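Local coordinates for protein MSM0273 (Mycobacterium smegmatis, PDB 5L37) that is the pentameric shell protein of the mycobacterial RMM microcompartment and, as in related EutN/CcmL proteins, probably caps the vertices of the polyhedral shell, at residues D40-G45 against A71-S76. Residues are numbered along the deposited sequence; the frame is centred on the assembly and turned at random.
Sequences DVLGSG and ALIIGS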
loop_
_atom_site.group_PDB
_atom_site.type_symbol
_atom_site.label_atom_id
_atom_site.label_comp_id
_atom_site.label_asym_id
_atom_site.label_seq_id
_atom_site.Cartn_x
_atom_site.Cartn_y
_atom_site.Cartn_z
ATOM N N ASP C 40 1.879 9.512 -16.499
ATOM C CA ASP C 40 1.302 10.830 -16.777
ATOM C C ASP C 40 0.470 10.816 -18.030
ATOM O O ASP C 40 0.934 10.359 -19.088
ATOM C CB ASP C 40 2.412 11.849 -16.936
ATOM C CG ASP C 40 1.874 13.256 -17.142
ATOM O OD1 ASP C 40 1.201 13.775 -16.252
ATOM O OD2 ASP C 40 2.268 13.862 -18.129
ATOM N N VAL C 41 -0.747 11.355 -17.929
ATOM C CA VAL C 41 -1.628 11.486 -19.080
ATOM C C VAL C 41 -1.908 12.959 -19.404
ATOM O O VAL C 41 -2.559 13.264 -20.398
ATOM C CB VAL C 41 -2.966 10.764 -18.873
ATOM C CG1 VAL C 41 -2.718 9.219 -18.662
ATOM C CG2 VAL C 41 -3.729 11.324 -17.672
ATOM N N LEU C 42 -1.437 13.858 -18.541
ATOM C CA LEU C 42 -1.689 15.308 -18.667
ATOM C C LEU C 42 -0.687 16.120 -19.486
ATOM O O LEU C 42 -0.826 17.347 -19.588
ATOM C CB LEU C 42 -1.801 15.922 -17.274
ATOM C CG LEU C 42 -3.053 15.478 -16.505
ATOM C CD1 LEU C 42 -2.982 15.979 -15.022
ATOM C CD2 LEU C 42 -4.343 15.963 -17.198
ATOM N N GLY C 43 0.410 15.510 -19.917
ATOM C CA GLY C 43 1.401 16.266 -20.647
ATOM C C GLY C 43 2.204 17.134 -19.696
ATOM O O GLY C 43 2.639 18.252 -20.060
ATOM N N SER C 44 2.470 16.600 -18.507
ATOM C CA SER C 44 3.246 17.326 -17.495
ATOM C C SER C 44 4.681 17.523 -17.938
ATOM O O SER C 44 5.227 16.692 -18.649
ATOM C CB SER C 44 3.244 16.563 -16.158
ATOM O OG SER C 44 1.909 16.322 -15.714
ATOM N N GLY C 45 5.265 18.658 -17.544
ATOM C CA GLY C 45 6.616 19.010 -17.971
ATOM C C GLY C 45 7.711 18.901 -16.925
ATOM O O GLY C 45 7.422 18.882 -15.744
ATOM N N ALA C 71 1.282 4.422 -9.830
ATOM C CA ALA C 71 1.503 5.847 -9.509
ATOM C C ALA C 71 1.052 6.682 -10.684
ATOM O O ALA C 71 1.408 6.360 -11.822
ATOM C CB ALA C 71 2.994 6.105 -9.212
ATOM N N LEU C 72 0.218 7.679 -10.420
ATOM C CA LEU C 72 -0.427 8.476 -11.478
ATOM C C LEU C 72 -0.402 9.919 -11.063
ATOM O O LEU C 72 -0.799 10.259 -9.964
ATOM C CB LEU C 72 -1.886 8.027 -11.694
ATOM C CG LEU C 72 -2.708 8.810 -12.723
ATOM C CD1 LEU C 72 -2.136 8.623 -14.170
ATOM C CD2 LEU C 72 -4.138 8.300 -12.643
ATOM N N ILE C 73 0.045 10.779 -11.980
ATOM C CA ILE C 73 -0.093 12.215 -11.755
ATOM C C ILE C 73 -1.538 12.635 -11.962
ATOM O O ILE C 73 -2.124 12.390 -13.026
ATOM C CB ILE C 73 0.871 12.963 -12.696
ATOM C CG1 ILE C 73 2.307 12.810 -12.160
ATOM C CG2 ILE C 73 0.449 14.457 -12.817
ATOM C CD1 ILE C 73 3.424 13.146 -13.261
ATOM N N ILE C 74 -2.147 13.234 -10.938
ATOM C CA ILE C 74 -3.565 13.563 -11.068
ATOM C C ILE C 74 -3.796 15.054 -11.292
ATOM O O ILE C 74 -4.933 15.454 -11.530
ATOM C CB ILE C 74 -4.434 13.048 -9.844
ATOM C CG1 ILE C 74 -4.017 13.722 -8.568
ATOM C CG2 ILE C 74 -4.330 11.527 -9.709
ATOM C CD1 ILE C 74 -4.993 13.378 -7.403
ATOM N N GLY C 75 -2.751 15.883 -11.196
ATOM C CA GLY C 75 -2.948 17.312 -11.486
ATOM C C GLY C 75 -1.674 18.099 -11.212
ATOM O O GLY C 75 -0.706 17.563 -10.639
ATOM N N SER C 76 -1.650 19.352 -11.641
ATOM C CA SER C 76 -0.521 20.212 -11.275
ATOM C C SER C 76 -0.925 21.075 -10.108
ATOM O O SER C 76 -2.119 21.253 -9.841
ATOM C CB SER C 76 -0.004 21.053 -12.457
ATOM O OG SER C 76 -1.002 21.910 -12.884
HETATM O O HOH W 1 -1.238 12.713 -15.566
#
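D40 and I73 meet through a carboxylate laid against a branched aliphatic side chain: D40 OD1 stands 3.6 Å from I73 CG2, and I73 CD1 lies 4.0 Å from D40 CB. Because CG of D40 is anti to its own backbone nitrogen (chi1 -177°), the buried carboxylate reaches I73 although the CB bond does not aim there. L42 adds the apolar part of the contact: its CD1 rests 3.8 Å from G75 CA, chiefly against the strand backbone, with I73 CG2 farther off at 4.4 Å.

The polar link is a single water. It donates to D40 OD1 and to I73 O, the latter at 2.7 Å, and accepts from V41 N, tying the end of one strand to the backbone of the other.

Within the loop the same carboxylate sets the turn. S44 N donates to the syn lone pair of D40 OD2 at 2.8 Å, while S44 OG donates to OD1 on its syn side, 34° out of the carboxylate plane; L42 N adds a weak bond to OD1. Both carboxylate oxygens are thus engaged, and S44 OG is held beside I73 CG2.

Backbone hydrogen bonds between F39 and both A71 and I73 join strands 35-40 and 71-76, the two outermost strands of the chain's sheet, and L42 O accepts a hydrogen bond from R14 NH2 of a neighbouring subunit. This is the closure of a five-stranded antiparallel OB-type beta-barrel, characteristic of the EutN/CcmL family, at a subunit interface of the pentamer.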